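PDB 4GQ2: nucleoporin nup120 from Schizosaccharomyces pombe, which forms part of the structural framework of the nuclear pore complex, whose nucleoporins can also act as docking partners for transiently associated nuclear transport factors. Local coordinates for residues 259-264 / 324-329; 617-622 / 696-701; 819-824 / 877-882. All blocks are in the same frame, centred on the assembly; numbering follows the deposited sequence.

Interaction 1 (259-264 / 324-329); sequences LKVLDL and LNVVIE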
loop_
_atom_site.group_PDB
_atom_site.type_symbol
_atom_site.label_atom_id
_atom_site.label_comp_id
_atom_site.label_asym_id
_atom_site.label_seq_id
_atom_site.Cartn_x
_atom_site.Cartn_y
_atom_site.Cartn_z
ATOM N N LEU A 259 31.170 23.237 36.465
ATOM C CA LEU A 259 31.611 22.381 35.367
ATOM C C LEU A 259 32.922 21.688 35.744
ATOM O O LEU A 259 33.976 22.324 35.798
ATOM C CB LEU A 259 31.756 23.194 34.071
ATOM C CG LEU A 259 31.995 22.467 32.738
ATOM C CD1 LEU A 259 30.914 21.438 32.427
ATOM C CD2 LEU A 259 32.114 23.470 31.599
ATOM N N LYS A 260 32.838 20.384 36.000
ATOM C CA LYS A 260 33.960 19.607 36.522
ATOM C C LYS A 260 34.485 18.587 35.519
ATOM O O LYS A 260 33.714 17.940 34.806
ATOM C CB LYS A 260 33.550 18.868 37.801
ATOM C CG LYS A 260 32.696 19.684 38.760
ATOM C CD LYS A 260 32.524 18.984 40.099
ATOM C CE LYS A 260 31.739 19.869 41.056
ATOM N NZ LYS A 260 31.663 19.311 42.434
ATOM N N VAL A 261 35.807 18.444 35.486
ATOM C CA VAL A 261 36.463 17.400 34.701
ATOM C C VAL A 261 37.064 16.360 35.643
ATOM O O VAL A 261 37.963 16.673 36.429
ATOM C CB VAL A 261 37.576 17.974 33.806
ATOM C CG1 VAL A 261 38.085 16.913 32.843
ATOM C CG2 VAL A 261 37.074 19.189 33.047
ATOM N N LEU A 262 36.556 15.132 35.569
ATOM C CA LEU A 262 37.046 14.040 36.405
ATOM C C LEU A 262 37.997 13.147 35.620
ATOM O O LEU A 262 37.646 12.641 34.551
ATOM C CB LEU A 262 35.881 13.208 36.940
ATOM C CG LEU A 262 36.220 12.220 38.058
ATOM C CD1 LEU A 262 36.128 12.897 39.418
ATOM C CD2 LEU A 262 35.296 11.012 38.000
ATOM N N ASP A 263 39.202 12.957 36.148
ATOM C CA ASP A 263 40.179 12.097 35.494
ATOM C C ASP A 263 39.979 10.662 35.956
ATOM O O ASP A 263 40.249 10.331 37.111
ATOM C CB ASP A 263 41.606 12.568 35.775
ATOM C CG ASP A 263 42.648 11.782 35.003
ATOM O OD1 ASP A 263 42.379 11.372 33.854
ATOM O OD2 ASP A 263 43.749 11.575 35.548
ATOM N N LEU A 264 39.501 9.824 35.040
ATOM C CA LEU A 264 39.157 8.434 35.340
ATOM C C LEU A 264 40.372 7.525 35.546
ATOM O O LEU A 264 40.249 6.449 36.136
ATOM C CB LEU A 264 38.264 7.863 34.238
ATOM C CG LEU A 264 36.872 8.472 34.091
ATOM C CD1 LEU A 264 36.392 8.323 32.656
ATOM C CD2 LEU A 264 35.889 7.843 35.070
ATOM N N LEU A 324 44.263 19.085 32.751
ATOM C CA LEU A 324 43.293 19.367 31.703
ATOM C C LEU A 324 42.631 20.720 31.923
ATOM O O LEU A 324 42.312 21.082 33.053
ATOM C CB LEU A 324 42.242 18.255 31.619
ATOM C CG LEU A 324 42.773 16.873 31.226
ATOM C CD1 LEU A 324 42.874 15.953 32.437
ATOM C CD2 LEU A 324 41.894 16.253 30.154
ATOM N N ASN A 325 42.446 21.468 30.837
ATOM C CA ASN A 325 41.801 22.774 30.894
ATOM C C ASN A 325 40.490 22.769 30.118
ATOM O O ASN A 325 40.432 22.279 28.987
ATOM C CB ASN A 325 42.710 23.872 30.322
ATOM C CG ASN A 325 44.155 23.749 30.776
ATOM O OD1 ASN A 325 44.437 23.433 31.933
ATOM N ND2 ASN A 325 45.083 24.014 29.858
ATOM N N VAL A 326 39.444 23.312 30.732
ATOM C CA VAL A 326 38.190 23.563 30.033
ATOM C C VAL A 326 38.134 25.056 29.724
ATOM O O VAL A 326 37.766 25.867 30.575
ATOM C CB VAL A 326 36.964 23.083 30.846
ATOM C CG1 VAL A 326 35.668 23.441 30.142
ATOM C CG2 VAL A 326 37.018 21.580 31.042
ATOM N N VAL A 327 38.533 25.414 28.506
ATOM C CA VAL A 327 38.610 26.820 28.104
ATOM C C VAL A 327 37.419 27.179 27.222
ATOM O O VAL A 327 37.076 26.441 26.297
ATOM C CB VAL A 327 39.952 27.159 27.404
ATOM C CG1 VAL A 327 40.001 28.629 27.009
ATOM C CG2 VAL A 327 41.134 26.834 28.310
ATOM N N ILE A 328 36.798 28.316 27.527
ATOM C CA ILE A 328 35.573 28.777 26.867
ATOM C C ILE A 328 35.773 29.096 25.383
ATOM O O ILE A 328 36.849 29.531 24.970
ATOM C CB ILE A 328 35.008 30.042 27.553
ATOM C CG1 ILE A 328 35.460 30.128 29.020
ATOM C CG2 ILE A 328 33.489 30.083 27.433
ATOM C CD1 ILE A 328 35.598 31.542 29.548
ATOM N N GLU A 329 34.724 28.870 24.592
ATOM C CA GLU A 329 34.678 29.298 23.192
ATOM C C GLU A 329 33.433 30.132 22.886
ATOM O O GLU A 329 33.455 30.967 21.984
ATOM C CB GLU A 329 34.746 28.102 22.247
ATOM C CG GLU A 329 36.119 27.460 22.166
ATOM C CD GLU A 329 36.279 26.573 20.947
ATOM O OE1 GLU A 329 35.295 25.908 20.558
ATOM O OE2 GLU A 329 37.392 26.538 20.380
#
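V326 meets both L259 and V261, one methyl to each. Its CG1 lies 3.8 Å from CD2 of L259, an ordinary van der Waals distance, and the two side chains cross at about a right angle. Its other methyl, CG2, is nearest CG2 of V261, but that pair is modelled closer than carbon atoms can sit, so its spacing is doubtful. With CG1 of V326 anti to the backbone N (chi1 176°), that methyl is the one turned to L259, and CG2 lies on the V261 side. L324, one inward position earlier, loses surface to the same strand without close contact and leans on V249 and V270.

The CB atoms of L259, V261, L324 and V326 are directed toward the opposite segment, whereas those of K260, L262 and N325 are directed away, as expected of alternating strand residues. No hydrogen bond joins the two segments, and the nearest pair of CA atoms, V261 to L324, is 7.7 Å apart. They belong to separate four-stranded antiparallel sheets: strand 258-263 is an inner strand, bonded through its backbone to strands 249-254 and 268-274, and strand 324-328 is the outermost strand of the next sheet. This is consistent with packing between consecutive blades of the beta-propeller domain.

The next shell thickens the apolar seam: L259 touches V251, V261 touches V249, and V326 touches I273 and Y313. The carboxylate of E271, on strand 268-274, takes a weak hydrogen bond from the backbone N of V326.

Between these segments cohesion therefore comes from buried aliphatic surface, nondirectional in kind, and the sheets meet through side chains instead of continuing one another's backbone hydrogen bonding.

Interaction 2 (617-622 / 696-701); sequences WVFYDK and FIFLLS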
loop_
_atom_site.group_PDB
_atom_site.type_symbol
_atom_site.label_atom_id
_atom_site.label_comp_id
_atom_site.label_asym_id
_atom_site.label_seq_id
_atom_site.Cartn_x
_atom_site.Cartn_y
_atom_site.Cartn_z
ATOM N N TRP A 617 -10.480 18.682 -24.318
ATOM C CA TRP A 617 -11.769 19.364 -24.362
ATOM C C TRP A 617 -12.813 18.591 -23.628
ATOM O O TRP A 617 -13.609 19.165 -22.867
ATOM C CB TRP A 617 -12.201 19.605 -25.804
ATOM C CG TRP A 617 -13.408 20.499 -25.933
ATOM C CD1 TRP A 617 -13.444 21.894 -25.876
ATOM C CD2 TRP A 617 -14.803 20.093 -26.149
ATOM N NE1 TRP A 617 -14.725 22.361 -26.035
ATOM C CE2 TRP A 617 -15.590 21.336 -26.203
ATOM C CE3 TRP A 617 -15.456 18.874 -26.297
ATOM C CZ2 TRP A 617 -16.965 21.329 -26.398
ATOM C CZ3 TRP A 617 -16.846 18.883 -26.489
ATOM C CH2 TRP A 617 -17.579 20.081 -26.541
ATOM N N VAL A 618 -12.832 17.278 -23.846
ATOM C CA VAL A 618 -13.764 16.423 -23.116
ATOM C C VAL A 618 -13.436 16.525 -21.625
ATOM O O VAL A 618 -14.335 16.716 -20.805
ATOM C CB VAL A 618 -13.749 14.958 -23.622
ATOM C CG1 VAL A 618 -14.437 14.026 -22.638
ATOM C CG2 VAL A 618 -14.425 14.860 -24.984
ATOM N N PHE A 619 -12.143 16.455 -21.302
ATOM C CA PHE A 619 -11.673 16.507 -19.923
ATOM C C PHE A 619 -12.121 17.783 -19.229
ATOM O O PHE A 619 -12.642 17.740 -18.116
ATOM C CB PHE A 619 -10.146 16.387 -19.857
ATOM C CG PHE A 619 -9.602 16.374 -18.454
ATOM C CD1 PHE A 619 -9.392 17.566 -17.757
ATOM C CD2 PHE A 619 -9.321 15.175 -17.821
ATOM C CE1 PHE A 619 -8.907 17.556 -16.458
ATOM C CE2 PHE A 619 -8.836 15.156 -16.525
ATOM C CZ PHE A 619 -8.623 16.348 -15.843
ATOM N N TYR A 620 -11.900 18.917 -19.893
ATOM C CA TYR A 620 -12.325 20.210 -19.375
ATOM C C TYR A 620 -13.839 20.226 -19.165
ATOM O O TYR A 620 -14.321 20.679 -18.126
ATOM C CB TYR A 620 -11.892 21.330 -20.329
ATOM C CG TYR A 620 -12.427 22.699 -19.980
ATOM C CD1 TYR A 620 -11.817 23.481 -19.000
ATOM C CD2 TYR A 620 -13.547 23.216 -20.633
ATOM C CE1 TYR A 620 -12.311 24.738 -18.674
ATOM C CE2 TYR A 620 -14.043 24.474 -20.323
ATOM C CZ TYR A 620 -13.422 25.230 -19.343
ATOM O OH TYR A 620 -13.915 26.478 -19.030
ATOM N N ASP A 621 -14.569 19.717 -20.157
ATOM C CA ASP A 621 -16.029 19.717 -20.141
ATOM C C ASP A 621 -16.615 18.906 -18.990
ATOM O O ASP A 621 -17.564 19.346 -18.346
ATOM C CB ASP A 621 -16.590 19.200 -21.466
ATOM C CG ASP A 621 -18.036 19.610 -21.683
ATOM O OD1 ASP A 621 -18.265 20.752 -22.137
ATOM O OD2 ASP A 621 -18.940 18.792 -21.403
ATOM N N LYS A 622 -16.055 17.731 -18.722
ATOM C CA LYS A 622 -16.627 16.877 -17.686
ATOM C C LYS A 622 -16.121 17.186 -16.277
ATOM O O LYS A 622 -16.890 17.106 -15.316
ATOM C CB LYS A 622 -16.485 15.384 -18.029
ATOM C CG LYS A 622 -15.079 14.928 -18.383
ATOM C CD LYS A 622 -15.058 13.483 -18.866
ATOM C CE LYS A 622 -13.632 13.008 -19.123
ATOM N NZ LYS A 622 -13.574 11.680 -19.795
ATOM N N PHE A 696 -1.268 21.393 -13.223
ATOM C CA PHE A 696 -0.796 21.825 -14.539
ATOM C C PHE A 696 -1.677 21.270 -15.657
ATOM O O PHE A 696 -2.100 22.014 -16.550
ATOM C CB PHE A 696 0.674 21.439 -14.755
ATOM C CG PHE A 696 1.646 22.228 -13.918
ATOM C CD1 PHE A 696 1.676 23.617 -13.978
ATOM C CD2 PHE A 696 2.546 21.580 -13.082
ATOM C CE1 PHE A 696 2.573 24.341 -13.207
ATOM C CE2 PHE A 696 3.448 22.299 -12.307
ATOM C CZ PHE A 696 3.463 23.680 -12.371
ATOM N N ILE A 697 -1.955 19.969 -15.595
ATOM C CA ILE A 697 -2.918 19.338 -16.502
ATOM C C ILE A 697 -4.245 20.093 -16.486
ATOM O O ILE A 697 -4.788 20.397 -17.548
ATOM C CB ILE A 697 -3.140 17.833 -16.185
ATOM C CG1 ILE A 697 -1.871 17.029 -16.488
ATOM C CG2 ILE A 697 -4.317 17.277 -16.979
ATOM C CD1 ILE A 697 -1.884 15.603 -15.968
ATOM N N PHE A 698 -4.755 20.417 -15.296
ATOM C CA PHE A 698 -6.024 21.158 -15.196
ATOM C C PHE A 698 -5.901 22.505 -15.910
ATOM O O PHE A 698 -6.811 22.938 -16.627
ATOM C CB PHE A 698 -6.428 21.425 -13.741
ATOM C CG PHE A 698 -6.687 20.192 -12.921
ATOM C CD1 PHE A 698 -6.743 18.929 -13.495
ATOM C CD2 PHE A 698 -6.917 20.312 -11.548
ATOM C CE1 PHE A 698 -6.976 17.806 -12.712
ATOM C CE2 PHE A 698 -7.164 19.196 -10.766
ATOM C CZ PHE A 698 -7.190 17.939 -11.349
ATOM N N LEU A 699 -4.762 23.158 -15.696
ATOM C CA LEU A 699 -4.489 24.471 -16.263
ATOM C C LEU A 699 -4.434 24.425 -17.792
ATOM O O LEU A 699 -5.122 25.197 -18.466
ATOM C CB LEU A 699 -3.185 25.017 -15.685
ATOM C CG LEU A 699 -2.998 26.528 -15.564
ATOM C CD1 LEU A 699 -4.124 27.169 -14.769
ATOM C CD2 LEU A 699 -1.655 26.798 -14.910
ATOM N N LEU A 700 -3.644 23.498 -18.327
ATOM C CA LEU A 700 -3.541 23.282 -19.773
ATOM C C LEU A 700 -4.892 22.960 -20.410
ATOM O O LEU A 700 -5.229 23.490 -21.469
ATOM C CB LEU A 700 -2.511 22.187 -20.077
ATOM C CG LEU A 700 -1.081 22.609 -20.441
ATOM C CD1 LEU A 700 -0.735 24.041 -20.040
ATOM C CD2 LEU A 700 -0.057 21.625 -19.887
ATOM N N SER A 701 -5.667 22.112 -19.742
ATOM C CA SER A 701 -7.015 21.765 -20.177
ATOM C C SER A 701 -7.975 22.958 -20.206
ATOM O O SER A 701 -8.844 23.038 -21.076
ATOM C CB SER A 701 -7.582 20.662 -19.277
ATOM O OG SER A 701 -8.978 20.528 -19.458
#
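F619 sets the edge of its ring against F698, with CZ 3.8 Å from CE1 of the other ring and that CE1 lying in the plane of the F619 ring. The contact is a steep helix-helix crossing in the helical domain: helices 612-624 and 672-703 meet with local axes 9.6 Å apart and a signed crossing angle of -102°, so contact is confined to a short patch. CG of F619 lies anti to the backbone N (chi1 -177°), which sends the ring across toward the second helix, where I596 and L600 of helix 590-605 also pack on it. F698 is covered in turn by H585, whose ring meets it with planes about 20° apart.

The small residue at the crossing is S701, whose CA lies 5.6 Å from that of Y620, the nearest CA pair here. The backbone carbonyl of S701 lies by the Y620 ring, its O 3.7 Å from CD1. The serine hydroxyl is buried among carbon atoms yet satisfied, through a hydrogen bond with L616 O on the facing helix. At the edge of the F619 ring, CD1 of F619 is 3.4 Å from OG of S701. OG of S701 is also only 3.1 Å from CB of Y620.

Interaction 3 (819-824 / 877-882); sequences KLFLFK and FAVLRE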
loop_
_atom_site.group_PDB
_atom_site.type_symbol
_atom_site.label_atom_id
_atom_site.label_comp_id
_atom_site.label_asym_id
_atom_site.label_seq_id
_atom_site.Cartn_x
_atom_site.Cartn_y
_atom_site.Cartn_z
ATOM N N LYS A 819 10.397 -7.276 -12.255
ATOM C CA LYS A 819 11.120 -7.714 -11.056
ATOM C C LYS A 819 10.201 -8.362 -10.032
ATOM O O LYS A 819 10.554 -9.376 -9.414
ATOM C CB LYS A 819 11.881 -6.557 -10.418
ATOM C CG LYS A 819 13.165 -6.177 -11.135
ATOM C CD LYS A 819 14.203 -7.288 -11.040
ATOM C CE LYS A 819 15.545 -6.851 -11.601
ATOM N NZ LYS A 819 15.422 -6.288 -12.974
ATOM N N LEU A 820 9.018 -7.781 -9.856
ATOM C CA LEU A 820 8.022 -8.345 -8.945
ATOM C C LEU A 820 7.673 -9.759 -9.398
ATOM O O LEU A 820 7.559 -10.675 -8.579
ATOM C CB LEU A 820 6.764 -7.465 -8.879
ATOM C CG LEU A 820 6.846 -6.164 -8.062
ATOM C CD1 LEU A 820 5.621 -5.282 -8.296
ATOM C CD2 LEU A 820 6.999 -6.468 -6.580
ATOM N N PHE A 821 7.532 -9.918 -10.714
ATOM C CA PHE A 821 7.211 -11.200 -11.306
ATOM C C PHE A 821 8.298 -12.212 -10.990
ATOM O O PHE A 821 8.006 -13.281 -10.453
ATOM C CB PHE A 821 6.989 -11.079 -12.817
ATOM C CG PHE A 821 6.472 -12.339 -13.442
ATOM C CD1 PHE A 821 5.109 -12.631 -13.419
ATOM C CD2 PHE A 821 7.348 -13.254 -14.032
ATOM C CE1 PHE A 821 4.626 -13.802 -13.984
ATOM C CE2 PHE A 821 6.868 -14.429 -14.596
ATOM C CZ PHE A 821 5.505 -14.702 -14.573
ATOM N N LEU A 822 9.546 -11.862 -11.294
ATOM C CA LEU A 822 10.706 -12.699 -10.951
ATOM C C LEU A 822 10.716 -13.135 -9.489
ATOM O O LEU A 822 11.222 -14.208 -9.168
ATOM C CB LEU A 822 12.013 -11.962 -11.272
ATOM C CG LEU A 822 12.777 -12.174 -12.586
ATOM C CD1 LEU A 822 12.086 -13.088 -13.596
ATOM C CD2 LEU A 822 13.107 -10.820 -13.204
ATOM N N PHE A 823 10.169 -12.300 -8.606
ATOM C CA PHE A 823 10.102 -12.623 -7.177
ATOM C C PHE A 823 8.754 -13.223 -6.797
ATOM O O PHE A 823 8.426 -13.343 -5.615
ATOM C CB PHE A 823 10.460 -11.410 -6.310
ATOM C CG PHE A 823 11.942 -11.223 -6.132
ATOM C CD1 PHE A 823 12.721 -10.701 -7.164
ATOM C CD2 PHE A 823 12.565 -11.583 -4.940
ATOM C CE1 PHE A 823 14.094 -10.543 -7.013
ATOM C CE2 PHE A 823 13.937 -11.433 -4.782
ATOM C CZ PHE A 823 14.704 -10.905 -5.818
ATOM N N LYS A 824 7.992 -13.617 -7.816
ATOM C CA LYS A 824 6.780 -14.428 -7.636
ATOM C C LYS A 824 5.696 -13.667 -6.882
ATOM O O LYS A 824 4.849 -14.262 -6.215
ATOM C CB LYS A 824 7.116 -15.774 -6.971
ATOM C CG LYS A 824 8.229 -16.530 -7.685
ATOM C CD LYS A 824 8.420 -17.942 -7.157
ATOM C CE LYS A 824 9.345 -18.732 -8.076
ATOM N NZ LYS A 824 9.377 -20.190 -7.763
ATOM N N PHE A 877 16.061 -7.969 -19.106
ATOM C CA PHE A 877 14.905 -8.665 -18.556
ATOM C C PHE A 877 15.112 -10.164 -18.510
ATOM O O PHE A 877 15.119 -10.832 -19.543
ATOM C CB PHE A 877 13.644 -8.353 -19.362
ATOM C CG PHE A 877 13.362 -6.886 -19.511
ATOM C CD1 PHE A 877 12.788 -6.164 -18.470
ATOM C CD2 PHE A 877 13.658 -6.226 -20.698
ATOM C CE1 PHE A 877 12.521 -4.808 -18.607
ATOM C CE2 PHE A 877 13.382 -4.874 -20.847
ATOM C CZ PHE A 877 12.812 -4.165 -19.801
ATOM N N ALA A 878 15.248 -10.689 -17.300
ATOM C CA ALA A 878 15.448 -12.117 -17.088
ATOM C C ALA A 878 14.243 -12.980 -17.483
ATOM O O ALA A 878 14.390 -14.191 -17.620
ATOM C CB ALA A 878 15.838 -12.382 -15.644
ATOM N N VAL A 879 13.060 -12.379 -17.654
ATOM C CA VAL A 879 11.897 -13.148 -18.142
ATOM C C VAL A 879 12.104 -13.616 -19.584
ATOM O O VAL A 879 11.422 -14.518 -20.042
ATOM C CB VAL A 879 10.541 -12.389 -18.051
ATOM C CG1 VAL A 879 10.043 -12.327 -16.620
ATOM C CG2 VAL A 879 10.625 -10.997 -18.669
ATOM N N LEU A 880 13.051 -12.995 -20.287
ATOM C CA LEU A 880 13.332 -13.320 -21.686
ATOM C C LEU A 880 14.297 -14.497 -21.856
ATOM O O LEU A 880 14.516 -14.953 -22.978
ATOM C CB LEU A 880 13.863 -12.092 -22.434
ATOM C CG LEU A 880 12.989 -10.835 -22.514
ATOM C CD1 LEU A 880 13.598 -9.819 -23.469
ATOM C CD2 LEU A 880 11.574 -11.171 -22.949
ATOM N N ARG A 881 14.856 -14.994 -20.752
ATOM C CA ARG A 881 15.877 -16.049 -20.821
ATOM C C ARG A 881 15.427 -17.311 -21.567
ATOM O O ARG A 881 16.145 -17.785 -22.449
ATOM C CB ARG A 881 16.480 -16.384 -19.440
ATOM C CG ARG A 881 15.523 -17.001 -18.428
ATOM C CD ARG A 881 16.267 -17.636 -17.262
ATOM N NE ARG A 881 16.727 -18.989 -17.575
ATOM C CZ ARG A 881 15.998 -20.092 -17.410
ATOM N NH1 ARG A 881 14.760 -20.019 -16.930
ATOM N NH2 ARG A 881 16.506 -21.275 -17.725
ATOM N N GLU A 882 14.245 -17.830 -21.240
ATOM C CA GLU A 882 13.749 -19.057 -21.874
ATOM C C GLU A 882 13.584 -18.903 -23.388
ATOM O O GLU A 882 13.928 -19.803 -24.149
ATOM C CB GLU A 882 12.444 -19.534 -21.231
ATOM C CG GLU A 882 12.625 -20.127 -19.839
ATOM C CD GLU A 882 11.319 -20.563 -19.188
ATOM O OE1 GLU A 882 10.243 -20.028 -19.532
ATOM O OE2 GLU A 882 11.368 -21.451 -18.315
HETATM O O HOH W 1 15.353 -8.770 -14.780
#
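L822 packs on A878 and V879 beside a water that accepts from two N-H donors, one on each segment; no direct hydrogen bond joins the two. The water accepts from NZ of K819 at 3.1 Å and from the backbone N of A878 at 3.2 Å, joining a helix side chain to the backbone of the facing turn although the lysine itself stays clear of that segment.

The direct contact is apolar. The two methyls of L822 divide, CD1 reaching CG1 of V879 at 3.7 Å and CD2 reaching CB of A878 at 4.0 Å. The same CG1 also receives the F821 ring, whose CD2 is 3.8 Å away, so a single valine methyl sits against two consecutive helix residues. It is set there by a chi1 of -75°, which places CG1 anti to the carbonyl carbon. The F821 ring also packs against L848 and I849 of helix 840-852 and makes an edge-to-face contact with Y826.

F821 and L822 belong to the last turn of helix 812-822, which closes in a Schellman motif with K824, at positive phi, as its C-prime residue; K824 N bonds to F821 O at 2.7 Å. Opposite lies the chain leading into helix 881-889. Both elements belong to the HEAT-repeat region, and the contact brings one helix's C-terminal end against the approach to another.

E818 adds a second polar tie, its carboxylate accepting from the backbone N of V879, next in sequence to the water-held A878.

Small apolar contacts thus provide the fit, while a lysine, reaching through water, and a glutamate, bonding directly, engage two successive backbone N-H groups. The negative charge of E818 would probably favour the N-H of V879, in the chain leading into helix 881-889, and the partly exposed setting suits the water.

In the fold
The three contacts follow one another along the chain without touching, and no two involve the same helix or strand. Interaction 1 lies in the beta-propeller, with centre about 69 Å from that of interaction 2 and about 63 Å from that of interaction 3; the two helical contacts are closer, about 39 Å between centres. Interactions 1 and 2 are buried, whereas 3 is partly open, and their chemistry differs accordingly: aliphatic side chains between sheets, aromatic rings around a satisfied serine hydroxyl between crossing helices, and mixed aliphatic and aromatic packing supplemented by a bridging water at a helix end. None has a direct hydrogen bond between its two segments.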